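Local coordinates for protein L-isoleucine-4-hydroxylase (Bacillus thuringiensis, PDB 6LNH) that catalyses the iron(II)- and 2-oxoglutarate-dependent hydroxylation of L-isoleucine to (4S)-4-hydroxy-L-isoleucine, at residues C[57-62]-C[149-154]; C[179-184]-C[236-241]; C[185-190]-C[228-233]. All blocks are in the same frame, centred on the assembly; numbering follows the deposited sequence.

Interaction 1 of 3, residues C[57-62]-C[149-154]; sequences YNLEDD and LHQVRY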
loop_
_atom_site.group_PDB
_atom_site.type_symbol
_atom_site.label_atom_id
_atom_site.label_comp_id
_atom_site.label_asym_id
_atom_site.label_seq_id
_atom_site.Cartn_x
_atom_site.Cartn_y
_atom_site.Cartn_z
ATOM N N TYR C 57 -0.451 7.048 -22.748
ATOM C CA TYR C 57 -0.762 8.467 -22.651
ATOM C C TYR C 57 -1.197 9.075 -23.980
ATOM O O TYR C 57 -1.482 10.277 -24.024
ATOM C CB TYR C 57 0.443 9.240 -22.100
ATOM C CG TYR C 57 0.800 8.893 -20.671
ATOM C CD1 TYR C 57 1.495 7.729 -20.366
ATOM C CD2 TYR C 57 0.424 9.724 -19.623
ATOM C CE1 TYR C 57 1.818 7.409 -19.060
ATOM C CE2 TYR C 57 0.739 9.410 -18.311
ATOM C CZ TYR C 57 1.436 8.252 -18.036
ATOM O OH TYR C 57 1.754 7.932 -16.736
ATOM N N ASN C 58 -1.237 8.291 -25.062
ATOM C CA ASN C 58 -1.679 8.771 -26.366
ATOM C C ASN C 58 -3.090 8.323 -26.735
ATOM O O ASN C 58 -3.623 8.785 -27.750
ATOM C CB ASN C 58 -0.695 8.318 -27.453
ATOM C CG ASN C 58 0.667 8.977 -27.316
ATOM O OD1 ASN C 58 0.770 10.199 -27.209
ATOM N ND2 ASN C 58 1.718 8.167 -27.309
ATOM N N LEU C 59 -3.695 7.433 -25.950
ATOM C CA LEU C 59 -5.052 6.966 -26.210
ATOM C C LEU C 59 -6.067 8.096 -26.057
ATOM O O LEU C 59 -5.958 8.934 -25.162
ATOM C CB LEU C 59 -5.404 5.812 -25.272
ATOM C CG LEU C 59 -4.427 4.635 -25.277
ATOM C CD1 LEU C 59 -4.843 3.589 -24.259
ATOM C CD2 LEU C 59 -4.315 4.021 -26.665
ATOM N N GLU C 60 -7.057 8.115 -26.943
ATOM C CA GLU C 60 -8.088 9.146 -26.949
ATOM C C GLU C 60 -9.273 8.753 -26.073
ATOM O O GLU C 60 -9.566 7.571 -25.880
ATOM C CB GLU C 60 -8.591 9.415 -28.371
ATOM C CG GLU C 60 -7.554 9.979 -29.321
ATOM C CD GLU C 60 -7.692 11.484 -29.463
ATOM O OE1 GLU C 60 -8.828 11.964 -29.673
ATOM O OE2 GLU C 60 -6.667 12.189 -29.358
ATOM N N ASP C 61 -9.970 9.765 -25.562
ATOM C CA ASP C 61 -11.077 9.528 -24.645
ATOM C C ASP C 61 -12.298 9.010 -25.400
ATOM O O ASP C 61 -12.564 9.388 -26.544
ATOM C CB ASP C 61 -11.429 10.799 -23.867
ATOM C CG ASP C 61 -12.164 10.498 -22.569
ATOM O OD1 ASP C 61 -12.472 9.312 -22.319
ATOM O OD2 ASP C 61 -12.436 11.443 -21.801
ATOM N N ASP C 62 -13.054 8.147 -24.729
ATOM C CA ASP C 62 -14.183 7.429 -25.299
ATOM C C ASP C 62 -15.404 8.340 -25.418
ATOM O O ASP C 62 -15.478 9.412 -24.811
ATOM C CB ASP C 62 -14.474 6.209 -24.408
ATOM C CG ASP C 62 -15.628 5.344 -24.896
ATOM O OD1 ASP C 62 -16.763 5.844 -25.040
ATOM O OD2 ASP C 62 -15.405 4.129 -25.071
ATOM N N LEU C 149 -6.110 -7.539 -30.085
ATOM C CA LEU C 149 -5.276 -6.805 -29.141
ATOM C C LEU C 149 -6.042 -5.575 -28.682
ATOM O O LEU C 149 -6.395 -4.719 -29.501
ATOM C CB LEU C 149 -3.941 -6.405 -29.772
ATOM C CG LEU C 149 -2.818 -7.444 -29.731
ATOM C CD1 LEU C 149 -3.049 -8.531 -30.769
ATOM C CD2 LEU C 149 -1.469 -6.774 -29.938
ATOM N N HIS C 150 -6.289 -5.481 -27.379
ATOM C CA HIS C 150 -7.013 -4.357 -26.800
ATOM C C HIS C 150 -6.095 -3.606 -25.850
ATOM O O HIS C 150 -5.659 -4.156 -24.833
ATOM C CB HIS C 150 -8.269 -4.826 -26.067
ATOM C CG HIS C 150 -9.311 -5.414 -26.966
ATOM N ND1 HIS C 150 -10.308 -4.658 -27.545
ATOM C CD2 HIS C 150 -9.517 -6.686 -27.378
ATOM C CE1 HIS C 150 -11.085 -5.440 -28.272
ATOM N NE2 HIS C 150 -10.625 -6.675 -28.191
ATOM N N GLN C 151 -5.804 -2.357 -26.189
ATOM C CA GLN C 151 -5.016 -1.457 -25.360
ATOM C C GLN C 151 -6.005 -0.568 -24.613
ATOM O O GLN C 151 -6.651 0.289 -25.221
ATOM C CB GLN C 151 -4.077 -0.640 -26.245
ATOM C CG GLN C 151 -2.887 0.002 -25.574
ATOM C CD GLN C 151 -2.052 0.781 -26.575
ATOM O OE1 GLN C 151 -2.443 0.932 -27.733
ATOM N NE2 GLN C 151 -0.909 1.285 -26.134
ATOM N N VAL C 152 -6.117 -0.759 -23.299
ATOM C CA VAL C 152 -7.128 -0.078 -22.497
ATOM C C VAL C 152 -6.455 0.640 -21.340
ATOM O O VAL C 152 -5.629 0.058 -20.630
ATOM C CB VAL C 152 -8.193 -1.050 -21.959
ATOM C CG1 VAL C 152 -9.326 -0.275 -21.288
ATOM C CG2 VAL C 152 -8.737 -1.927 -23.079
ATOM N N ARG C 153 -6.807 1.905 -21.157
ATOM C CA ARG C 153 -6.426 2.675 -19.981
ATOM C C ARG C 153 -7.705 3.026 -19.230
ATOM O O ARG C 153 -8.534 3.795 -19.729
ATOM C CB ARG C 153 -5.660 3.934 -20.377
ATOM C CG ARG C 153 -5.423 4.921 -19.262
ATOM C CD ARG C 153 -4.359 5.892 -19.723
ATOM N NE ARG C 153 -3.025 5.523 -19.247
ATOM C CZ ARG C 153 -2.127 6.392 -18.796
ATOM N NH1 ARG C 153 -2.401 7.688 -18.798
ATOM N NH2 ARG C 153 -0.942 5.970 -18.378
ATOM N N TYR C 154 -7.867 2.475 -18.033
ATOM C CA TYR C 154 -8.978 2.872 -17.182
ATOM C C TYR C 154 -8.590 4.130 -16.421
ATOM O O TYR C 154 -7.475 4.233 -15.900
ATOM C CB TYR C 154 -9.350 1.750 -16.212
ATOM C CG TYR C 154 -9.852 0.512 -16.917
ATOM C CD1 TYR C 154 -8.966 -0.470 -17.335
ATOM C CD2 TYR C 154 -11.205 0.335 -17.185
ATOM C CE1 TYR C 154 -9.412 -1.601 -17.987
ATOM C CE2 TYR C 154 -11.661 -0.796 -17.836
ATOM C CZ TYR C 154 -10.761 -1.757 -18.236
ATOM O OH TYR C 154 -11.216 -2.881 -18.885
#

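Interaction 2 of 3, residues C[179-184]-C[236-241]; sequences LHLMNL and AFRDIL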
loop_
_atom_site.group_PDB
_atom_site.type_symbol
_atom_site.label_atom_id
_atom_site.label_comp_id
_atom_site.label_asym_id
_atom_site.label_seq_id
_atom_site.Cartn_x
_atom_site.Cartn_y
_atom_site.Cartn_z
ATOM N N LEU C 179 -5.044 -11.277 -20.107
ATOM C CA LEU C 179 -5.030 -9.969 -19.459
ATOM C C LEU C 179 -3.612 -9.694 -18.964
ATOM O O LEU C 179 -3.126 -10.375 -18.054
ATOM C CB LEU C 179 -6.040 -9.932 -18.311
ATOM C CG LEU C 179 -6.141 -8.666 -17.459
ATOM C CD1 LEU C 179 -6.444 -7.483 -18.331
ATOM C CD2 LEU C 179 -7.214 -8.820 -16.394
ATOM N N HIS C 180 -2.951 -8.702 -19.557
ATOM C CA HIS C 180 -1.612 -8.288 -19.153
ATOM C C HIS C 180 -1.689 -6.898 -18.536
ATOM O O HIS C 180 -2.084 -5.940 -19.207
ATOM C CB HIS C 180 -0.645 -8.291 -20.339
ATOM C CG HIS C 180 -0.652 -9.565 -21.124
ATOM N ND1 HIS C 180 0.030 -10.693 -20.720
ATOM C CD2 HIS C 180 -1.254 -9.888 -22.293
ATOM C CE1 HIS C 180 -0.155 -11.657 -21.604
ATOM N NE2 HIS C 180 -0.930 -11.195 -22.569
ATOM N N LEU C 181 -1.310 -6.790 -17.265
ATOM C CA LEU C 181 -1.161 -5.481 -16.643
ATOM C C LEU C 181 0.052 -4.763 -17.222
ATOM O O LEU C 181 1.156 -5.314 -17.257
ATOM C CB LEU C 181 -1.022 -5.627 -15.129
ATOM C CG LEU C 181 -0.871 -4.336 -14.325
ATOM C CD1 LEU C 181 -2.082 -3.433 -14.508
ATOM C CD2 LEU C 181 -0.652 -4.654 -12.856
ATOM N N MET C 182 -0.152 -3.526 -17.673
ATOM C CA MET C 182 0.939 -2.707 -18.185
ATOM C C MET C 182 1.408 -1.645 -17.201
ATOM O O MET C 182 2.611 -1.377 -17.116
ATOM C CB MET C 182 0.520 -2.040 -19.497
ATOM C CG MET C 182 0.195 -3.030 -20.602
ATOM S SD MET C 182 1.601 -4.069 -21.048
ATOM C CE MET C 182 2.681 -2.853 -21.790
ATOM N N ASN C 183 0.492 -1.038 -16.449
ATOM C CA ASN C 183 0.845 0.031 -15.526
ATOM C C ASN C 183 -0.344 0.327 -14.629
ATOM O O ASN C 183 -1.501 0.142 -15.024
ATOM C CB ASN C 183 1.283 1.307 -16.257
ATOM C CG ASN C 183 2.171 2.192 -15.396
ATOM O OD1 ASN C 183 2.412 1.893 -14.226
ATOM N ND2 ASN C 183 2.664 3.282 -15.972
ATOM N N LEU C 184 -0.039 0.792 -13.420
ATOM C CA LEU C 184 -1.053 1.129 -12.432
ATOM C C LEU C 184 -0.511 2.274 -11.592
ATOM O O LEU C 184 0.526 2.123 -10.942
ATOM C CB LEU C 184 -1.376 -0.094 -11.569
ATOM C CG LEU C 184 -2.376 -0.041 -10.415
ATOM C CD1 LEU C 184 -3.786 0.155 -10.931
ATOM C CD2 LEU C 184 -2.275 -1.323 -9.599
ATOM N N ALA C 236 -6.213 8.629 -11.514
ATOM C CA ALA C 236 -5.592 7.324 -11.360
ATOM C C ALA C 236 -5.823 6.498 -12.618
ATOM O O ALA C 236 -6.866 6.604 -13.269
ATOM C CB ALA C 236 -6.147 6.583 -10.139
ATOM N N PHE C 237 -4.835 5.672 -12.958
ATOM C CA PHE C 237 -4.842 4.924 -14.203
ATOM C C PHE C 237 -4.659 3.443 -13.927
ATOM O O PHE C 237 -4.007 3.046 -12.957
ATOM C CB PHE C 237 -3.735 5.397 -15.155
ATOM C CG PHE C 237 -3.908 6.807 -15.629
ATOM C CD1 PHE C 237 -5.144 7.259 -16.063
ATOM C CD2 PHE C 237 -2.839 7.688 -15.627
ATOM C CE1 PHE C 237 -5.311 8.565 -16.495
ATOM C CE2 PHE C 237 -2.997 8.996 -16.057
ATOM C CZ PHE C 237 -4.237 9.436 -16.492
ATOM N N ARG C 238 -5.234 2.632 -14.808
ATOM C CA ARG C 238 -4.935 1.208 -14.890
ATOM C C ARG C 238 -4.760 0.888 -16.366
ATOM O O ARG C 238 -5.733 0.891 -17.128
ATOM C CB ARG C 238 -6.036 0.352 -14.265
ATOM C CG ARG C 238 -5.674 -1.122 -14.172
ATOM C CD ARG C 238 -6.669 -1.889 -13.323
ATOM N NE ARG C 238 -6.313 -3.301 -13.225
ATOM C CZ ARG C 238 -6.911 -4.267 -13.912
ATOM N NH1 ARG C 238 -7.902 -3.973 -14.743
ATOM N NH2 ARG C 238 -6.522 -5.526 -13.767
ATOM N N ASP C 239 -3.521 0.617 -16.764
ATOM C CA ASP C 239 -3.177 0.381 -18.158
ATOM C C ASP C 239 -3.159 -1.123 -18.387
ATOM O O ASP C 239 -2.431 -1.851 -17.705
ATOM C CB ASP C 239 -1.826 1.007 -18.500
ATOM C CG ASP C 239 -1.847 2.521 -18.393
ATOM O OD1 ASP C 239 -2.935 3.111 -18.558
ATOM O OD2 ASP C 239 -0.780 3.120 -18.148
ATOM N N ILE C 240 -3.951 -1.576 -19.349
ATOM C CA ILE C 240 -4.153 -2.997 -19.578
ATOM C C ILE C 240 -3.888 -3.318 -21.041
ATOM O O ILE C 240 -4.063 -2.474 -21.925
ATOM C CB ILE C 240 -5.600 -3.373 -19.154
ATOM C CG1 ILE C 240 -5.686 -3.568 -17.636
ATOM C CG2 ILE C 240 -6.181 -4.531 -19.960
ATOM C CD1 ILE C 240 -4.720 -4.577 -17.098
ATOM N N LEU C 241 -3.471 -4.559 -21.294
ATOM C CA LEU C 241 -3.400 -5.110 -22.640
ATOM C C LEU C 241 -4.146 -6.434 -22.653
ATOM O O LEU C 241 -3.814 -7.340 -21.881
ATOM C CB LEU C 241 -1.952 -5.311 -23.093
ATOM C CG LEU C 241 -1.818 -5.940 -24.482
ATOM C CD1 LEU C 241 -2.271 -4.967 -25.565
ATOM C CD2 LEU C 241 -0.396 -6.416 -24.735
HETATM O O HOH W 1 1.556 3.093 -18.831
#

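Interaction 3 of 3, residues C[185-190]-C[228-233]; sequences SNTAIG and LGTECS. With HG (mercury (II) ion), chain F.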
loop_
_atom_site.group_PDB
_atom_site.type_symbol
_atom_site.label_atom_id
_atom_site.label_comp_id
_atom_site.label_asym_id
_atom_site.label_seq_id
_atom_site.Cartn_x
_atom_site.Cartn_y
_atom_site.Cartn_z
ATOM N N SER C 185 -1.198 3.414 -11.616
ATOM C CA SER C 185 -0.789 4.539 -10.788
ATOM C C SER C 185 -0.852 4.154 -9.312
ATOM O O SER C 185 -1.667 3.326 -8.896
ATOM C CB SER C 185 -1.668 5.759 -11.068
ATOM O OG SER C 185 -2.996 5.543 -10.635
ATOM N N ASN C 186 0.027 4.770 -8.516
ATOM C CA ASN C 186 0.073 4.460 -7.091
ATOM C C ASN C 186 -1.140 4.978 -6.338
ATOM O O ASN C 186 -1.405 4.513 -5.224
ATOM C CB ASN C 186 1.338 5.046 -6.459
ATOM C CG ASN C 186 1.271 6.554 -6.312
ATOM O OD1 ASN C 186 0.763 7.252 -7.191
ATOM N ND2 ASN C 186 1.773 7.066 -5.194
ATOM N N THR C 187 -1.885 5.913 -6.915
ATOM C CA THR C 187 -3.077 6.456 -6.283
ATOM C C THR C 187 -4.323 5.630 -6.570
ATOM O O THR C 187 -5.393 5.945 -6.039
ATOM C CB THR C 187 -3.295 7.900 -6.743
ATOM O OG1 THR C 187 -3.383 7.937 -8.172
ATOM C CG2 THR C 187 -2.134 8.777 -6.294
ATOM N N ALA C 188 -4.213 4.590 -7.389
ATOM C CA ALA C 188 -5.367 3.795 -7.775
ATOM C C ALA C 188 -5.709 2.759 -6.710
ATOM O O ALA C 188 -4.831 2.193 -6.053
ATOM C CB ALA C 188 -5.115 3.101 -9.114
ATOM N N ILE C 189 -7.008 2.524 -6.543
ATOM C CA ILE C 189 -7.533 1.486 -5.667
ATOM C C ILE C 189 -8.527 0.655 -6.467
ATOM O O ILE C 189 -9.206 1.160 -7.366
ATOM C CB ILE C 189 -8.202 2.072 -4.403
ATOM C CG1 ILE C 189 -7.377 3.241 -3.855
ATOM C CG2 ILE C 189 -8.373 1.001 -3.337
ATOM C CD1 ILE C 189 -7.759 3.668 -2.451
ATOM N N GLY C 190 -8.614 -0.627 -6.133
ATOM C CA GLY C 190 -9.498 -1.518 -6.855
ATOM C C GLY C 190 -8.830 -2.120 -8.077
ATOM O O GLY C 190 -7.604 -2.230 -8.174
ATOM N N LEU C 228 -12.414 0.669 -10.407
ATOM C CA LEU C 228 -11.190 1.401 -10.115
ATOM C C LEU C 228 -11.536 2.736 -9.470
ATOM O O LEU C 228 -12.375 3.480 -9.988
ATOM C CB LEU C 228 -10.374 1.628 -11.389
ATOM C CG LEU C 228 -8.944 2.123 -11.180
ATOM C CD1 LEU C 228 -8.078 1.010 -10.614
ATOM C CD2 LEU C 228 -8.357 2.658 -12.477
ATOM N N GLY C 229 -10.899 3.031 -8.338
ATOM C CA GLY C 229 -11.152 4.260 -7.616
ATOM C C GLY C 229 -9.865 4.942 -7.200
ATOM O O GLY C 229 -8.761 4.430 -7.405
ATOM N N THR C 230 -10.039 6.121 -6.608
ATOM C CA THR C 230 -8.968 6.857 -5.958
ATOM C C THR C 230 -9.603 7.767 -4.917
ATOM O O THR C 230 -10.672 8.338 -5.157
ATOM C CB THR C 230 -8.140 7.670 -6.969
ATOM O OG1 THR C 230 -7.040 8.305 -6.304
ATOM C CG2 THR C 230 -9.001 8.727 -7.652
ATOM N N GLU C 231 -8.970 7.855 -3.750
ATOM C CA GLU C 231 -9.289 8.883 -2.772
ATOM C C GLU C 231 -8.357 10.082 -2.872
ATOM O O GLU C 231 -8.245 10.853 -1.919
ATOM C CB GLU C 231 -9.260 8.283 -1.369
ATOM C CG GLU C 231 -10.430 7.338 -1.093
ATOM C CD GLU C 231 -10.241 6.550 0.183
ATOM O OE1 GLU C 231 -9.092 6.512 0.667
ATOM O OE2 GLU C 231 -11.227 5.976 0.702
ATOM N N CYS C 232 -7.721 10.278 -4.017
ATOM C CA CYS C 232 -6.758 11.350 -4.209
ATOM C C CYS C 232 -7.293 12.358 -5.217
ATOM O O CYS C 232 -8.223 12.079 -5.978
ATOM C CB CYS C 232 -5.405 10.801 -4.683
ATOM S SG CYS C 232 -4.586 9.669 -3.525
ATOM N N SER C 233 -6.686 13.545 -5.219
ATOM C CA SER C 233 -7.176 14.632 -6.058
ATOM C C SER C 233 -6.716 14.542 -7.507
ATOM O O SER C 233 -7.175 15.346 -8.327
ATOM C CB SER C 233 -6.753 15.980 -5.467
ATOM O OG SER C 233 -6.813 15.959 -4.051
HETATM HG HG HG F . -5.020 10.163 -1.114
HETATM O O HOH W 2 -6.336 6.734 -3.009
#

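Interaction 1 of 3, residues C[57-62]-C[149-154]
Arg-153 sets its guanidinium over one face of the Tyr-57 ring, a cation-pi pair that fastens a loop to the outside of the larger sheet in this double-stranded beta-helix (cupin) fold. CZ of Arg-153 stands 4.0 Å from the centroid of the Tyr-57 ring and only 5° off its normal. The two flat groups are nevertheless strongly inclined, their planes 64° apart, and do not stack. NH2 is the nitrogen that dips lowest, reaching 3.2 Å from CE1 of Tyr-57, whereas NH1 sits over the side of the ring bearing CD2 and CE2. The arginine leaves strand 149-154 almost straight and then bends at its third torsion (chi3 -97°), which swings the charged end onto the ring. Its NE is held elsewhere, by a salt bridge to Asp-239 OD1, and Phe-237 offers a second cation-pi partner, so that the charge lies between two aromatic rings beside a carboxylate.

Leu-59, two residues on, packs against the same strand. Its two methyls divide the work: CD1 packs at 4.0 Å against CB of Arg-153, while CD2 meets the amide of Gln-151. That amide is carried toward the loop on an extended chain and secured by NE2, which is hydrogen-bonded to Asp-55 OD2. Val-152, between the two polar residues, turns away from the loop; its side chain lies about 10 Å from the bound iron. The strand thus presents Arg-153 and Gln-151 to the loop, with Val-152 on the other face, toward the iron. Between leucine and amide the closest approach is from CD2 of Leu-59 to OE1 of Gln-151, at 3.8 Å.

Interaction 2 of 3, residues C[179-184]-C[236-241]
At the edge of the Arg-238 guanidinium, near its plane, lies CD2 of Leu-179 from the partner strand, while CD1 of Ile-240 sits over one face, 3.8 Å above the plane and offset toward the rim. Leu-179 also turns CD1 onto Ile-240, reaching its CG2 at 3.4 Å. On the same face of the sheet, Leu-184 holds CG anti to the backbone N (chi1 178°), which lays its CD1 across the first carbons of the Arg-238 chain.

The opposite face carries two flat groups, the Asn-183 amide and the Asp-239 carboxylate. Their side chains lie alongside each other, the two planes 66° apart, and the nearest approach is from CB of Asn-183 to OD2 of Asp-239, at 3.3 Å; OD1 of the aspartate is engaged by Arg-153. Farther along this face is His-180, whose imidazole is anchored by Asp-129 and Thr-214.

His-180 and Leu-241 exchange two regular backbone bonds, and N of Asp-239 donates to O of Asn-183. Between these pairs the register slips by one. The carbonyl O of Asp-239 takes both N of Met-182, at 2.8 Å, and N of Asn-183, at a longer 3.3 Å, both from the same face of its plane. Two residues facing one across antiparallel strands make a classic beta bulge, here within the larger sheet of the double-stranded beta-helix.

Interaction 3 of 3, residues C[185-190]-C[228-233]
Ile-189 and Gly-229 form a hydrogen-bonded antiparallel pair where the two segments run together, their end-to-end directions 151° apart. N of Ile-189 reaches O of Gly-229 at 2.7 Å, and the return bond from Gly-229 N to Ile-189 O has the same length and is almost straight (174°). Gly-190 and Leu-228 follow as a non-hydrogen-bonded pair. Before the strand, Ser-185 to Ala-188 make a type I turn, which leaves the Thr-187 carbonyl within hydrogen-bonding distance of the Thr-230 hydroxyl.

There a side chain takes over from the backbone as donor. OG1 of Thr-230 donates to the carbonyl O of Thr-187 at 2.9 Å, approaching from above the carbonyl plane, and accepts from N of Cys-232 at 3.1 Å. With OG1 turned away from its own N (chi1 -176°), the hydroxyl joins both segments. A water links the same Thr-187 carbonyl to N of Glu-231. CD1 of Leu-228 meets CB of Ala-188 at 3.9 Å. Separately, CG2 of Thr-187 lies against SG of Cys-232.

That sulfur binds a mercury(II) ion at 2.5 Å, together with Glu-210 of the second subunit, whereas the carboxylate of Glu-231 is bonded to Ser-207 N of the third. The contact therefore sits at subunit interfaces, away from the iron. Its architecture is that of two antiparallel strand ends in the smaller sheet of the double-stranded beta-helix, followed by an ST turn at Thr-230.

The three contacts step across the two sheets of one catalytic domain. Interactions 1 and 2, their centres about 10 Å apart, share the larger sheet, where strands 145-156 and 236-247 are neighbours; a probable backbone bond from Ile-240 N to Val-152 O joins them. Interaction 3 belongs to the smaller sheet, about 13 Å from interaction 2 and 18 Å from interaction 1 between centres. Along the chain interaction 1 closes first, and interaction 3 is nested inside interaction 2: strand 176-184 leads into 185-190, and 228-233 leads on to strand 236-247. A probable hydrogen bond from Phe-237 N to Ser-185 OG ties these two together. Contacts between distant parts of the chain thus tie both sheets and a loop into the scaffold carrying the iron site.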